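Local coordinates for protein soluble lytic murein transglycosylase (Escherichia coli, PDB 1QSA) that cleaves the glycosidic bonds between N-acetylmuramic acid and N-acetylglucosamine in peptidoglycan, forming a 1,6-anhydro bond in the muramic acid product, at residues 153-161 and 173-184. Residues are numbered along the deposited sequence; the frame is centred on the assembly and turned at random. Where two conformers were deposited one is given.
With SO4 (sulfate ion), chain M.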
loop_
_atom_site.group_PDB
_atom_site.type_symbol
_atom_site.label_atom_id
_atom_site.label_comp_id
_atom_site.label_asym_id
_atom_site.label_seq_id
_atom_site.Cartn_x
_atom_site.Cartn_y
_atom_site.Cartn_z
ATOM N N ASP A 153 -24.075 -24.668 5.906
ATOM C CA ASP A 153 -24.119 -24.704 7.376
ATOM C C ASP A 153 -24.570 -23.319 7.858
ATOM O O ASP A 153 -23.966 -22.309 7.488
ATOM C CB ASP A 153 -22.708 -25.017 7.910
ATOM C CG ASP A 153 -22.642 -25.160 9.443
ATOM O OD1 ASP A 153 -23.624 -24.864 10.154
ATOM O OD2 ASP A 153 -21.572 -25.579 9.934
ATOM N N PRO A 154 -25.666 -23.248 8.643
ATOM C CA PRO A 154 -26.115 -21.931 9.120
ATOM C C PRO A 154 -25.018 -21.197 9.905
ATOM O O PRO A 154 -24.967 -19.965 9.904
ATOM C CB PRO A 154 -27.352 -22.260 9.974
ATOM C CG PRO A 154 -27.157 -23.710 10.354
ATOM C CD PRO A 154 -26.557 -24.322 9.121
ATOM N N LEU A 155 -24.130 -21.949 10.555
ATOM C CA LEU A 155 -23.030 -21.326 11.288
ATOM C C LEU A 155 -22.098 -20.584 10.329
ATOM O O LEU A 155 -21.484 -19.593 10.716
ATOM C CB LEU A 155 -22.225 -22.351 12.094
ATOM C CG LEU A 155 -22.863 -22.926 13.365
ATOM C CD1 LEU A 155 -21.889 -23.932 13.986
ATOM C CD2 LEU A 155 -23.200 -21.818 14.359
ATOM N N ALA A 156 -21.980 -21.072 9.089
ATOM C CA ALA A 156 -21.128 -20.417 8.091
ATOM C C ALA A 156 -21.786 -19.106 7.663
ATOM O O ALA A 156 -21.099 -18.122 7.373
ATOM C CB ALA A 156 -20.913 -21.328 6.873
ATOM N N TYR A 157 -23.117 -19.090 7.649
ATOM C CA TYR A 157 -23.871 -17.893 7.279
ATOM C C TYR A 157 -23.631 -16.815 8.340
ATOM O O TYR A 157 -23.249 -15.682 8.026
ATOM C CB TYR A 157 -25.375 -18.197 7.179
ATOM C CG TYR A 157 -26.166 -17.102 6.492
ATOM C CD1 TYR A 157 -26.538 -15.936 7.177
ATOM C CD2 TYR A 157 -26.492 -17.204 5.141
ATOM C CE1 TYR A 157 -27.210 -14.901 6.527
ATOM C CE2 TYR A 157 -27.166 -16.169 4.476
ATOM C CZ TYR A 157 -27.518 -15.023 5.177
ATOM O OH TYR A 157 -28.155 -14.007 4.514
ATOM N N LEU A 158 -23.786 -17.200 9.605
ATOM C CA LEU A 158 -23.595 -16.273 10.716
ATOM C C LEU A 158 -22.139 -15.788 10.793
ATOM O O LEU A 158 -21.882 -14.618 11.095
ATOM C CB LEU A 158 -24.025 -16.945 12.026
ATOM C CG LEU A 158 -24.406 -16.003 13.167
ATOM C CD1 LEU A 158 -25.576 -15.102 12.751
ATOM C CD2 LEU A 158 -24.768 -16.834 14.393
ATOM N N GLU A 159 -21.193 -16.668 10.463
ATOM C CA GLU A 159 -19.771 -16.317 10.463
ATOM C C GLU A 159 -19.455 -15.215 9.445
ATOM O O GLU A 159 -18.620 -14.341 9.701
ATOM C CB GLU A 159 -18.919 -17.565 10.195
ATOM C CG GLU A 159 -17.426 -17.307 9.959
ATOM C CD GLU A 159 -16.701 -16.681 11.148
ATOM O OE1 GLU A 159 -17.305 -16.547 12.239
ATOM O OE2 GLU A 159 -15.512 -16.320 10.981
ATOM N N ARG A 160 -20.104 -15.248 8.281
ATOM C CA ARG A 160 -19.848 -14.196 7.311
ATOM C C ARG A 160 -20.345 -12.845 7.830
ATOM O O ARG A 160 -19.741 -11.809 7.530
ATOM C CB ARG A 160 -20.456 -14.498 5.934
ATOM C CG ARG A 160 -19.934 -13.505 4.900
ATOM C CD ARG A 160 -20.381 -13.793 3.472
ATOM N NE ARG A 160 -19.652 -12.924 2.554
ATOM C CZ ARG A 160 -20.067 -12.576 1.342
ATOM N NH1 ARG A 160 -21.234 -13.014 0.882
ATOM N NH2 ARG A 160 -19.313 -11.769 0.595
ATOM N N ILE A 161 -21.448 -12.851 8.585
ATOM C CA ILE A 161 -21.984 -11.611 9.168
ATOM C C ILE A 161 -20.943 -11.032 10.136
ATOM O O ILE A 161 -20.646 -9.831 10.102
ATOM C CB ILE A 161 -23.340 -11.854 9.905
ATOM C CG1 ILE A 161 -24.441 -12.136 8.876
ATOM C CG2 ILE A 161 -23.686 -10.654 10.792
ATOM C CD1 ILE A 161 -25.812 -12.371 9.459
ATOM N N VAL A 173 -23.435 -6.642 6.032
ATOM C CA VAL A 173 -24.043 -7.145 7.266
ATOM C C VAL A 173 -25.566 -7.064 7.157
ATOM O O VAL A 173 -26.276 -8.033 7.450
ATOM C CB VAL A 173 -23.581 -6.325 8.518
ATOM C CG1 VAL A 173 -24.390 -6.754 9.761
ATOM C CG2 VAL A 173 -22.105 -6.586 8.779
ATOM N N THR A 174 -26.041 -5.916 6.679
ATOM C CA THR A 174 -27.459 -5.672 6.520
ATOM C C THR A 174 -28.110 -6.577 5.473
ATOM O O THR A 174 -29.190 -7.116 5.717
ATOM C CB THR A 174 -27.708 -4.175 6.257
ATOM O OG1 THR A 174 -27.524 -3.468 7.495
ATOM C CG2 THR A 174 -29.109 -3.924 5.723
ATOM N N VAL A 175 -27.460 -6.758 4.320
ATOM C CA VAL A 175 -28.009 -7.633 3.282
ATOM C C VAL A 175 -28.123 -9.075 3.803
ATOM O O VAL A 175 -29.156 -9.731 3.611
ATOM C CB VAL A 175 -27.141 -7.609 1.983
ATOM C CG1 VAL A 175 -27.556 -8.734 1.012
ATOM C CG2 VAL A 175 -27.301 -6.272 1.291
ATOM N N LEU A 176 -27.085 -9.547 4.489
ATOM C CA LEU A 176 -27.072 -10.908 5.023
ATOM C C LEU A 176 -28.159 -11.098 6.084
ATOM O O LEU A 176 -28.910 -12.074 6.039
ATOM C CB LEU A 176 -25.690 -11.247 5.593
ATOM C CG LEU A 176 -24.546 -11.392 4.570
ATOM C CD1 LEU A 176 -23.229 -11.613 5.278
ATOM C CD2 LEU A 176 -24.823 -12.547 3.614
ATOM N N ALA A 177 -28.273 -10.141 7.001
ATOM C CA ALA A 177 -29.277 -10.222 8.059
ATOM C C ALA A 177 -30.694 -10.109 7.489
ATOM O O ALA A 177 -31.633 -10.692 8.036
ATOM C CB ALA A 177 -29.029 -9.162 9.138
ATOM N N GLY A 178 -30.843 -9.370 6.389
ATOM C CA GLY A 178 -32.148 -9.236 5.753
ATOM C C GLY A 178 -32.621 -10.558 5.154
ATOM O O GLY A 178 -33.817 -10.767 4.977
ATOM N N GLN A 179 -31.679 -11.441 4.828
ATOM C CA GLN A 179 -31.987 -12.760 4.262
ATOM C C GLN A 179 -31.625 -13.850 5.281
ATOM O O GLN A 179 -31.321 -14.973 4.913
ATOM C CB GLN A 179 -31.162 -12.991 2.981
ATOM C CG GLN A 179 -31.189 -11.850 1.957
ATOM C CD GLN A 179 -30.176 -12.032 0.827
ATOM O OE1 GLN A 179 -29.555 -13.084 0.688
ATOM N NE2 GLN A 179 -30.012 -10.999 0.014
ATOM N N MET A 180 -31.664 -13.518 6.569
ATOM C CA MET A 180 -31.287 -14.467 7.623
ATOM C C MET A 180 -31.993 -15.829 7.637
ATOM O O MET A 180 -33.210 -15.908 7.440
ATOM C CB MET A 180 -31.512 -13.816 8.994
ATOM C CG MET A 180 -30.856 -14.545 10.147
ATOM S SD MET A 180 -29.089 -14.288 10.142
ATOM C CE MET A 180 -28.939 -12.923 11.321
ATOM N N PRO A 181 -31.226 -16.924 7.809
ATOM C CA PRO A 181 -31.840 -18.254 7.865
ATOM C C PRO A 181 -32.744 -18.244 9.106
ATOM O O PRO A 181 -32.485 -17.500 10.056
ATOM C CB PRO A 181 -30.644 -19.176 8.098
ATOM C CG PRO A 181 -29.521 -18.469 7.399
ATOM C CD PRO A 181 -29.758 -17.014 7.715
ATOM N N ALA A 182 -33.782 -19.076 9.113
ATOM C CA ALA A 182 -34.712 -19.131 10.244
ATOM C C ALA A 182 -34.049 -19.338 11.605
ATOM O O ALA A 182 -34.533 -18.814 12.611
ATOM C CB ALA A 182 -35.772 -20.205 10.001
ATOM N N ASP A 183 -32.923 -20.050 11.621
ATOM C CA ASP A 183 -32.178 -20.338 12.852
ATOM C C ASP A 183 -31.881 -19.089 13.688
ATOM O O ASP A 183 -31.991 -19.113 14.926
ATOM C CB ASP A 183 -30.821 -20.986 12.534
ATOM C CG ASP A 183 -30.931 -22.193 11.625
ATOM O OD1 ASP A 183 -31.373 -22.044 10.455
ATOM O OD2 ASP A 183 -30.525 -23.285 12.077
ATOM N N TYR A 184 -31.527 -17.996 13.007
ATOM C CA TYR A 184 -31.150 -16.764 13.680
ATOM C C TYR A 184 -32.046 -15.566 13.381
ATOM O O TYR A 184 -31.663 -14.422 13.612
ATOM C CB TYR A 184 -29.694 -16.417 13.326
ATOM C CG TYR A 184 -28.771 -17.618 13.279
ATOM C CD1 TYR A 184 -28.498 -18.372 14.427
ATOM C CD2 TYR A 184 -28.188 -18.018 12.075
ATOM C CE1 TYR A 184 -27.668 -19.496 14.371
ATOM C CE2 TYR A 184 -27.360 -19.136 12.005
ATOM C CZ TYR A 184 -27.102 -19.868 13.154
ATOM O OH TYR A 184 -26.267 -20.957 13.075
HETATM S S SO4 M . -34.095 -20.815 5.763
HETATM O O1 SO4 M . -33.190 -21.530 6.684
HETATM O O2 SO4 M . -34.801 -19.744 6.490
HETATM O O3 SO4 M . -33.318 -20.238 4.646
HETATM O O4 SO4 M . -35.092 -21.762 5.219
#
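P154, at the N-terminal end of the first helix, meets Y184, in the turn that follows the second helix of a helical hairpin, one of the antiparallel helix pairs from which the alpha-superhelix of this enzyme is built; the axes of helices 154-161 and 173-178 cross at -153°. The CB of P154 lies 3.7 Å from CE2 of Y184. Next comes Y157, with CG anti to the backbone N (chi1 -166°), its ring reaching across to the second helix's C-terminal end. There its OH gives a hydrogen bond of 2.6 Å to L176 O, in the carbonyl plane on a lone pair, and the same oxygen accepts from Q179 N. P181 CD rests on one face of the ring in a CH-pi contact, M180 SD approaches obliquely, and W129 meets the ring from outside the pair. A phenylalanine here would probably leave the L176 carbonyl with the Q179 N bond but without its side-chain donor. L158 sets CD2 over the centre of one face of the Y184 ring, 3.9 Å from the centroid, while D183 CB sits over the opposite face. R160 lays its CG against L176 CD1 while its guanidinium group turns to the carbonyls of T131 and K133. I161 closes the row, CG1 against L176 CB and CD1 3.7 Å from M180 CE.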